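Local coordinates for molybdenum ABC transporter, periplasmic molybdenum-binding protein (Vibrio cholerae, PDB 4RXL) that binds tungstate and probably also molybdate, and probably delivers the oxyanion to a ModB-ModC ABC importer in the membrane, at residues A[157-160]-A[161-164]; A[204-207]-A[208-212]; A[216-219]-A[220-224]. One frame throughout, in Å; residues are numbered along the deposited sequence. Where two conformers were deposited one is given.

Contact 1. Residues A[157-160]-A[161-164]; sequences LALV and ERGE
Glu161 lies back along the last turn of helix 153-161, its side chain laid against Leu157 and Ala158. The chain takes this course because CG stands beside the backbone N, chi1 -67°, with the remainder extended; Glu161 CG passes 3.4 Å from Leu157 O. Further out, Glu161 OE2 comes to 3.9 Å from Leu157 CG, so this carboxylate oxygen meets hydrocarbon one turn earlier while also hydrogen-bonding Ser178. The backbone N of Glu161 makes the ordinary helical bond to Leu157 O.

Ala158 receives the next side chain. Arg162, bent at chi3 (-69°), folds its guanidinium back against the last turn, so that one face looks onto Ala158 O, offset toward the rim, and NH1 rests 3.4 Å from Ala158 CB. The peptide N-H of Arg162 is bonded to the same oxygen over which its guanidinium lies.

Leu159 completes the set. Leu159 CD2 is 3.4 Å from Glu164 OE1 and 3.6 Å from Arg162 NH2, placing a methyl beside an ion pair: within 161-164, Arg162 NE pairs with Glu164 OE2 in a salt bridge, though the modelled separation of 2.5 Å is doubtfully short. The Leu159 and Glu164 side chains cross at about a right angle. Leu159 also packs on Ala148 and Thr150 of strand 147-150.

The chain leaves the helix at Gly163, whose positive phi (81°) turns it aside. Glu164 N bonds to Leu159 O at 2.9 Å and Gly163 N to Val160 O at 3.0 Å, the latter donor well above the carbonyl plane. This pair of backward bonds is the signature of a Schellman motif, here closing helix 153-161 ahead of strand 168-171.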
ATOM      1  N   LEU A 157      -6.735  -7.768  -1.754  1.00 18.08           N
ATOM      2  CA  LEU A 157      -8.094  -7.336  -1.441  1.00 18.68           C
ATOM      3  C   LEU A 157      -9.157  -8.030  -2.299  1.00 21.18           C
ATOM      4  O   LEU A 157     -10.142  -8.541  -1.762  1.00 23.88           O
ATOM      5  CB  LEU A 157      -8.198  -5.816  -1.604  1.00 16.55           C
ATOM      6  CG  LEU A 157      -9.567  -5.173  -1.368  1.00 18.17           C
ATOM      7  CD1 LEU A 157      -9.979  -5.308   0.082  1.00 24.51           C
ATOM      8  CD2 LEU A 157      -9.515  -3.721  -1.773  1.00 20.04           C
ATOM      9  N   ALA A 158      -8.941  -8.109  -3.615  1.00 19.74           N
ATOM     10  CA  ALA A 158      -9.949  -8.691  -4.506  1.00 21.24           C
ATOM     11  C   ALA A 158     -10.219 -10.169  -4.226  1.00 24.16           C
ATOM     12  O   ALA A 158     -11.327 -10.635  -4.450  1.00 27.33           O
ATOM     13  CB  ALA A 158      -9.534  -8.513  -5.955  1.00 26.59           C
ATOM     14  N   LEU A 159      -9.205 -10.914  -3.784  1.00 22.58           N
ATOM     15  CA  LEU A 159      -9.390 -12.340  -3.431  1.00 24.68           C
ATOM     16  C   LEU A 159     -10.378 -12.499  -2.273  1.00 24.59           C
ATOM     17  O   LEU A 159     -11.187 -13.419  -2.235  1.00 28.78           O
ATOM     18  CB  LEU A 159      -8.064 -13.001  -3.037  1.00 26.67           C
ATOM     19  CG  LEU A 159      -7.072 -13.335  -4.142  1.00 28.27           C
ATOM     20  CD1 LEU A 159      -5.783 -13.873  -3.536  1.00 24.31           C
ATOM     21  CD2 LEU A 159      -7.687 -14.319  -5.143  1.00 30.73           C
ATOM     22  N   VAL A 160     -10.274 -11.569  -1.326  1.00 22.99           N
ATOM     23  CA  VAL A 160     -11.139 -11.542  -0.172  1.00 21.80           C
ATOM     24  C   VAL A 160     -12.543 -11.096  -0.600  1.00 25.04           C
ATOM     25  O   VAL A 160     -13.524 -11.712  -0.197  1.00 27.46           O
ATOM     26  CB  VAL A 160     -10.570 -10.665   0.976  1.00 22.95           C
ATOM     27  CG1 VAL A 160     -11.398 -10.848   2.243  1.00 25.64           C
ATOM     28  CG2 VAL A 160      -9.118 -11.058   1.232  1.00 23.64           C
ATOM     29  N   GLU A 161     -12.628 -10.042  -1.419  1.00 23.08           N
ATOM     30  CA  GLU A 161     -13.911  -9.568  -1.958  1.00 26.74           C
ATOM     31  C   GLU A 161     -14.666 -10.671  -2.686  1.00 26.34           C
ATOM     32  O   GLU A 161     -15.891 -10.808  -2.554  1.00 31.70           O
ATOM     33  CB  GLU A 161     -13.704  -8.382  -2.894  1.00 25.10           C
ATOM     34  CG  GLU A 161     -13.200  -7.130  -2.212  1.00 27.27           C
ATOM     35  CD  GLU A 161     -13.035  -5.967  -3.177  1.00 40.21           C
ATOM     36  OE1 GLU A 161     -12.695  -6.207  -4.363  1.00 55.85           O
ATOM     37  OE2 GLU A 161     -13.233  -4.812  -2.742  1.00 43.47           O
ATOM     38  N   ARG A 162     -13.941 -11.467  -3.463  1.00 29.81           N
ATOM     39  CA  ARG A 162     -14.564 -12.598  -4.186  1.00 32.43           C
ATOM     40  C   ARG A 162     -14.863 -13.813  -3.310  1.00 30.66           C
ATOM     41  O   ARG A 162     -15.502 -14.753  -3.756  1.00 38.22           O
ATOM     42  CB  ARG A 162     -13.699 -13.017  -5.376  1.00 32.24           C
ATOM     43  CG  ARG A 162     -13.541 -11.912  -6.408  1.00 38.35           C
ATOM     44  CD  ARG A 162     -13.153 -12.477  -7.764  1.00 54.66           C
ATOM     45  NE  ARG A 162     -11.793 -13.020  -7.789  1.00 40.34           N
ATOM     46  CZ  ARG A 162     -10.682 -12.290  -7.881  1.00 54.18           C
ATOM     47  NH1 ARG A 162     -10.737 -10.958  -7.928  1.00 41.29           N
ATOM     48  NH2 ARG A 162      -9.498 -12.897  -7.912  1.00 50.02           N
ATOM     49  N   GLY A 163     -14.390 -13.825  -2.074  1.00 28.62           N
ATOM     50  CA  GLY A 163     -14.627 -14.939  -1.186  1.00 33.72           C
ATOM     51  C   GLY A 163     -13.701 -16.106  -1.423  1.00 33.58           C
ATOM     52  O   GLY A 163     -13.934 -17.164  -0.881  1.00 34.97           O
ATOM     53  N   GLU A 164     -12.629 -15.912  -2.194  1.00 31.82           N
ATOM     54  CA  GLU A 164     -11.724 -17.020  -2.500  1.00 36.14           C
ATOM     55  C   GLU A 164     -10.824 -17.262  -1.301  1.00 36.79           C
ATOM     56  O   GLU A 164     -10.494 -18.419  -0.996  1.00 40.87           O
ATOM     57  CB  GLU A 164     -10.903 -16.755  -3.766  1.00 34.93           C
ATOM     58  CG  GLU A 164     -11.734 -16.706  -5.043  1.00 51.32           C
ATOM     59  CD  GLU A 164     -10.967 -16.179  -6.255  1.00 82.65           C
ATOM     60  OE1 GLU A 164      -9.803 -16.585  -6.476  1.00 68.49           O
ATOM     61  OE2 GLU A 164     -11.541 -15.359  -7.004  1.00 55.42           O
TER

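Contact 2. Residues A[204-207]-A[208-212]; sequences DKAA and SAEWV
Lys205 and Ser208 meet at the start of helix 206-215, where Lys205 CB lies 3.8 Å from Ser208 OG. This is the close-packed side of the turn. Ser208 CB also sits 3.5 Å from Lys205 O, and with chi1 at -61° the Ser208 hydroxyl is held beside its own backbone N. Asn203 OD1 bonds both to this hydroxyl and, in an Asx turn, to Lys205 N, so a single side-chain amide grips the chain just before the helix and within its first turn.

One turn on, the indole of Trp211 brings its edge toward Ala207 O, with CD1 4.1 Å away and the oxygen near the ring plane. The Trp211 side chain is buried against Leu6, Val22 and Leu55, its ring meeting Tyr25 with planes at about 45°, while Ala207 and Ser208 press on Leu6 of strand 6-11 as well.

The opposite character prevails round Ala206 and Glu210. Both are exposed, and the extended Glu210 chain touches the preceding turn mainly through CG, 3.4 Å from Ala206 O. Lys205 also leads outward, but its NZ is held in a salt bridge with Asp54. Holding both sides together are the regular backbone bonds: Ala209 N to Lys205 O at 3.1 Å, Glu210 N to Ala206 O at 2.9 Å and Trp211 N to Ala207 O at 3.1 Å.

With Lys205 at the N-cap, the arrangement is that of the first turns of an amphipathic helix, its inner side seated on the sheet of the domain that contains strand 6-11.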
ATOM      1  N   ASP A 204      13.841  17.407 -12.350  1.00 32.52           N
ATOM      2  CA  ASP A 204      13.734  18.779 -11.901  1.00 36.90           C
ATOM      3  C   ASP A 204      12.737  19.597 -12.732  1.00 34.76           C
ATOM      4  O   ASP A 204      12.766  20.834 -12.706  1.00 36.88           O
ATOM      5  CB  ASP A 204      15.127  19.441 -11.938  1.00 45.64           C
ATOM      6  CG  ASP A 204      15.681  19.597 -13.361  1.00 86.32           C
ATOM      7  OD1 ASP A 204      15.071  19.062 -14.318  1.00 47.83           O
ATOM      8  OD2 ASP A 204      16.732  20.260 -13.523  1.00 72.16           O
ATOM      9  N   LYS A 205      11.879  18.934 -13.491  1.00 35.37           N
ATOM     10  CA  LYS A 205      10.910  19.651 -14.311  1.00 37.22           C
ATOM     11  C   LYS A 205      10.045  20.506 -13.413  1.00 40.67           C
ATOM     12  O   LYS A 205       9.689  20.085 -12.307  1.00 35.64           O
ATOM     13  CB  LYS A 205      10.019  18.681 -15.075  1.00 37.13           C
ATOM     14  CG  LYS A 205      10.705  17.892 -16.176  1.00 45.27           C
ATOM     15  CD  LYS A 205       9.748  16.842 -16.715  1.00 51.45           C
ATOM     16  CE  LYS A 205      10.289  16.139 -17.944  1.00 56.06           C
ATOM     17  NZ  LYS A 205       9.370  15.021 -18.303  1.00 50.83           N
ATOM     18  N   ALA A 206       9.695  21.693 -13.895  1.00 37.93           N
ATOM     19  CA  ALA A 206       8.897  22.629 -13.115  1.00 35.41           C
ATOM     20  C   ALA A 206       7.551  22.005 -12.774  1.00 36.09           C
ATOM     21  O   ALA A 206       7.066  22.142 -11.656  1.00 36.86           O
ATOM     22  CB  ALA A 206       8.708  23.922 -13.874  1.00 38.02           C
ATOM     23  N   ALA A 207       6.961  21.316 -13.744  1.00 38.29           N
ATOM     24  CA  ALA A 207       5.684  20.646 -13.549  1.00 34.48           C
ATOM     25  C   ALA A 207       5.756  19.595 -12.447  1.00 31.49           C
ATOM     26  O   ALA A 207       4.797  19.465 -11.696  1.00 34.86           O
ATOM     27  CB  ALA A 207       5.210  20.008 -14.848  1.00 37.22           C
ATOM     28  N   SER A 208       6.859  18.837 -12.366  1.00 35.06           N
ATOM     29  CA  SER A 208       7.045  17.835 -11.284  1.00 28.32           C
ATOM     30  C   SER A 208       7.084  18.556  -9.926  1.00 32.88           C
ATOM     31  O   SER A 208       6.493  18.081  -8.939  1.00 30.62           O
ATOM     32  CB  SER A 208       8.337  17.008 -11.456  1.00 36.73           C
ATOM     33  OG  SER A 208       8.387  16.238 -12.665  1.00 32.54           O
ATOM     34  N   ALA A 209       7.797  19.684  -9.874  1.00 27.12           N
ATOM     35  CA  ALA A 209       7.909  20.473  -8.632  1.00 30.91           C
ATOM     36  C   ALA A 209       6.570  21.060  -8.141  1.00 33.35           C
ATOM     37  O   ALA A 209       6.285  21.064  -6.926  1.00 32.19           O
ATOM     38  CB  ALA A 209       8.945  21.586  -8.798  1.00 30.79           C
ATOM     39  N   GLU A 210       5.763  21.571  -9.074  1.00 40.07           N
ATOM     40  CA  GLU A 210       4.435  22.113  -8.741  1.00 29.80           C
ATOM     41  C   GLU A 210       3.473  21.009  -8.267  1.00 28.44           C
ATOM     42  O   GLU A 210       2.687  21.220  -7.350  1.00 33.63           O
ATOM     43  CB  GLU A 210       3.840  22.865  -9.922  1.00 44.74           C
ATOM     44  CG  GLU A 210       4.639  24.114 -10.279  1.00 56.25           C
ATOM     45  CD  GLU A 210       4.167  24.799 -11.545  1.00 90.74           C
ATOM     46  OE1 GLU A 210       4.973  25.562 -12.128  1.00 63.61           O
ATOM     47  OE2 GLU A 210       3.003  24.581 -11.953  1.00104.06           O
ATOM     48  N   TRP A 211       3.543  19.837  -8.877  1.00 31.73           N
ATOM     49  CA  TRP A 211       2.764  18.697  -8.379  1.00 29.57           C
ATOM     50  C   TRP A 211       3.124  18.342  -6.942  1.00 34.77           C
ATOM     51  O   TRP A 211       2.247  18.121  -6.094  1.00 30.46           O
ATOM     52  CB  TRP A 211       2.952  17.452  -9.259  1.00 32.83           C
ATOM     53  CG  TRP A 211       1.704  17.044  -9.922  1.00 52.24           C
ATOM     54  CD1 TRP A 211       1.311  17.312 -11.209  1.00 74.24           C
ATOM     55  CD2 TRP A 211       0.639  16.313  -9.321  1.00 45.06           C
ATOM     56  NE1 TRP A 211       0.062  16.774 -11.444  1.00 80.71           N
ATOM     57  CE2 TRP A 211      -0.370  16.161 -10.297  1.00109.33           C
ATOM     58  CE3 TRP A 211       0.438  15.775  -8.054  1.00 57.92           C
ATOM     59  CZ2 TRP A 211      -1.555  15.486 -10.033  1.00 98.11           C
ATOM     60  CZ3 TRP A 211      -0.737  15.103  -7.799  1.00 57.27           C
ATOM     61  CH2 TRP A 211      -1.716  14.970  -8.772  1.00 43.07           C
ATOM     62  N   VAL A 212       4.424  18.260  -6.690  1.00 28.40           N
ATOM     63  CA  VAL A 212       4.946  17.916  -5.364  1.00 26.60           C
ATOM     64  C   VAL A 212       4.470  18.953  -4.326  1.00 26.48           C
ATOM     65  O   VAL A 212       4.015  18.585  -3.231  1.00 29.11           O
ATOM     66  CB  VAL A 212       6.486  17.780  -5.427  1.00 25.70           C
ATOM     67  CG1 VAL A 212       7.106  17.748  -4.034  1.00 31.41           C
ATOM     68  CG2 VAL A 212       6.855  16.530  -6.223  1.00 27.11           C
TER

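Contact 3. Residues A[216-219]-A[220-224]; sequences RSDA and AQQIL
Ser217 O accepts Gln221 N at 3.0 Å and Asp218 O accepts Gln222 N at 2.9 Å, opening helix 218-226 in regular fashion, while the bond from Ile223 N to Ala219 O is longer and weak. Ser217, at the N-cap, is still extended; its chi1 of 74° wedges OG between the backbone N and the carbonyl carbon. Ser217 OG stands 3.5 Å from Ala220 N, and its hydrogen bond goes instead to Tyr214 O near the end of helix 206-215.

On the outer side, Asp218 OD1 approaches Gln222 CG at 3.9 Å, with carboxylate and amide planes 45° apart. The negative charge of Asp218, in the first turn, probably interacts favourably with the helix dipole. Gln221 behaves differently: its CG lies 3.4 Å from Ser217 O, and a bend at chi2 (-63°) swings the amide back so that NE2 reaches Leu215 O. Ile223 brings CD1 to 3.7 Å from Ala219 O and packs, as Ala220 does, on Tyr214 and on helix 15-28.

Two side chains thus bond back to carbonyls of the preceding helix, making this a short helix-to-helix junction with Ser217 in the N-cap position.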
ATOM      1  N   ARG A 216       2.000  18.069  -1.009  1.00 27.69           N
ATOM      2  CA  ARG A 216       2.424  18.388   0.355  0.50 33.68           C
ATOM      3  C   ARG A 216       1.527  19.454   1.000  1.00 34.73           C
ATOM      4  O   ARG A 216       1.660  19.739   2.187  1.00 48.18           O
ATOM      5  CB  ARG A 216       3.888  18.869   0.351  0.50 36.74           C
ATOM      6  CG  ARG A 216       4.894  17.810  -0.099  0.50 39.32           C
ATOM      7  CD  ARG A 216       6.210  18.419  -0.571  0.50 37.29           C
ATOM      8  NE  ARG A 216       7.056  18.891   0.526  0.50 55.64           N
ATOM      9  CZ  ARG A 216       8.284  19.386   0.365  0.50 43.39           C
ATOM     10  NH1 ARG A 216       8.822  19.474  -0.845  0.50 34.46           N
ATOM     11  NH2 ARG A 216       8.977  19.788   1.419  0.50 47.48           N
ATOM     12  N   SER A 217       0.615  20.043   0.218  1.00 35.42           N
ATOM     13  CA  SER A 217      -0.259  21.115   0.706  1.00 31.61           C
ATOM     14  C   SER A 217      -1.433  20.615   1.539  1.00 31.65           C
ATOM     15  O   SER A 217      -1.831  19.457   1.453  1.00 28.70           O
ATOM     16  CB  SER A 217      -0.834  21.924  -0.461  1.00 34.74           C
ATOM     17  OG  SER A 217      -1.847  21.187  -1.142  1.00 36.09           O
ATOM     18  N   ASP A 218      -2.004  21.523   2.321  1.00 33.13           N
ATOM     19  CA  ASP A 218      -3.152  21.205   3.186  1.00 38.11           C
ATOM     20  C   ASP A 218      -4.312  20.596   2.397  1.00 34.46           C
ATOM     21  O   ASP A 218      -4.936  19.655   2.861  1.00 31.59           O
ATOM     22  CB  ASP A 218      -3.627  22.476   3.932  1.00 42.08           C
ATOM     23  CG  ASP A 218      -4.716  22.194   4.980  1.00 48.73           C
ATOM     24  OD1 ASP A 218      -4.749  21.079   5.550  1.00 75.68           O
ATOM     25  OD2 ASP A 218      -5.533  23.106   5.236  1.00 88.93           O
ATOM     26  N   ALA A 219      -4.592  21.150   1.212  1.00 31.11           N
ATOM     27  CA  ALA A 219      -5.669  20.651   0.352  1.00 34.04           C
ATOM     28  C   ALA A 219      -5.501  19.178   0.013  1.00 27.15           C
ATOM     29  O   ALA A 219      -6.448  18.392   0.115  1.00 31.56           O
ATOM     30  CB  ALA A 219      -5.738  21.469  -0.923  1.00 36.14           C
ATOM     31  N   ALA A 220      -4.285  18.779  -0.329  1.00 25.32           N
ATOM     32  CA  ALA A 220      -4.017  17.391  -0.676  1.00 21.66           C
ATOM     33  C   ALA A 220      -4.076  16.516   0.585  1.00 21.71           C
ATOM     34  O   ALA A 220      -4.545  15.387   0.554  1.00 23.93           O
ATOM     35  CB  ALA A 220      -2.661  17.242  -1.352  1.00 28.04           C
ATOM     36  N   GLN A 221      -3.570  17.048   1.696  1.00 23.46           N
ATOM     37  CA  GLN A 221      -3.570  16.279   2.932  1.00 23.41           C
ATOM     38  C   GLN A 221      -4.989  16.023   3.408  1.00 22.06           C
ATOM     39  O   GLN A 221      -5.241  14.945   3.921  1.00 20.81           O
ATOM     40  CB  GLN A 221      -2.735  16.988   4.010  1.00 29.41           C
ATOM     41  CG  GLN A 221      -1.237  16.996   3.693  1.00 34.58           C
ATOM     42  CD  GLN A 221      -0.624  15.595   3.641  1.00 55.19           C
ATOM     43  OE1 GLN A 221      -0.769  14.827   4.588  1.00 34.54           O
ATOM     44  NE2 GLN A 221       0.061  15.256   2.529  1.00 31.50           N
ATOM     45  N   GLN A 222      -5.896  16.970   3.186  1.00 26.83           N
ATOM     46  CA  GLN A 222      -7.298  16.772   3.582  1.00 24.99           C
ATOM     47  C   GLN A 222      -7.913  15.648   2.747  1.00 25.16           C
ATOM     48  O   GLN A 222      -8.622  14.806   3.278  1.00 24.12           O
ATOM     49  CB  GLN A 222      -8.119  18.064   3.495  1.00 26.37           C
ATOM     50  CG  GLN A 222      -7.909  18.983   4.683  1.00 41.52           C
ATOM     51  CD  GLN A 222      -8.695  20.281   4.567  1.00 37.44           C
ATOM     52  OE1 GLN A 222      -8.968  20.761   3.457  1.00 51.75           O
ATOM     53  NE2 GLN A 222      -9.058  20.866   5.703  1.00 70.85           N
ATOM     54  N   ILE A 223      -7.596  15.598   1.455  1.00 20.63           N
ATOM     55  CA  ILE A 223      -8.075  14.498   0.612  1.00 18.71           C
ATOM     56  C   ILE A 223      -7.516  13.161   1.084  1.00 20.54           C
ATOM     57  O   ILE A 223      -8.271  12.208   1.234  1.00 21.92           O
ATOM     58  CB  ILE A 223      -7.781  14.782  -0.872  1.00 21.32           C
ATOM     59  CG1 ILE A 223      -8.712  15.871  -1.360  1.00 26.65           C
ATOM     60  CG2 ILE A 223      -7.925  13.501  -1.688  1.00 21.71           C
ATOM     61  CD1 ILE A 223      -8.243  16.597  -2.604  1.00 26.44           C
ATOM     62  N   LEU A 224      -6.206  13.081   1.323  1.00 19.14           N
ATOM     63  CA  LEU A 224      -5.603  11.849   1.842  1.00 19.27           C
ATOM     64  C   LEU A 224      -6.281  11.458   3.152  1.00 19.25           C
ATOM     65  O   LEU A 224      -6.587  10.297   3.344  1.00 20.46           O
ATOM     66  CB  LEU A 224      -4.099  12.020   2.071  1.00 20.61           C
ATOM     67  CG  LEU A 224      -3.270  12.069   0.777  1.00 21.26           C
ATOM     68  CD1 LEU A 224      -1.914  12.735   0.971  1.00 22.00           C
ATOM     69  CD2 LEU A 224      -3.121  10.676   0.221  1.00 21.39           C
TER

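Overall arrangement
The three contacts follow one another along the chain and illustrate helix ends of both kinds: contact 1 closes a helix, whereas contacts 2 and 3 open two successive ones. Contact 1 is nearest the ligand; the side chain of Leu157 is about 9 Å from the bound tungstate and about 6 Å from that of Val153, a pocket residue at the start of the same helix. Contacts 2 and 3 lie away from the site, their centres about 17 Å apart, and are joined through adjoining sequence. The centre of contact 1 is about 38 Å from that of contact 2, on the opposite side of the chain's centre, and about 31 Å from that of contact 3.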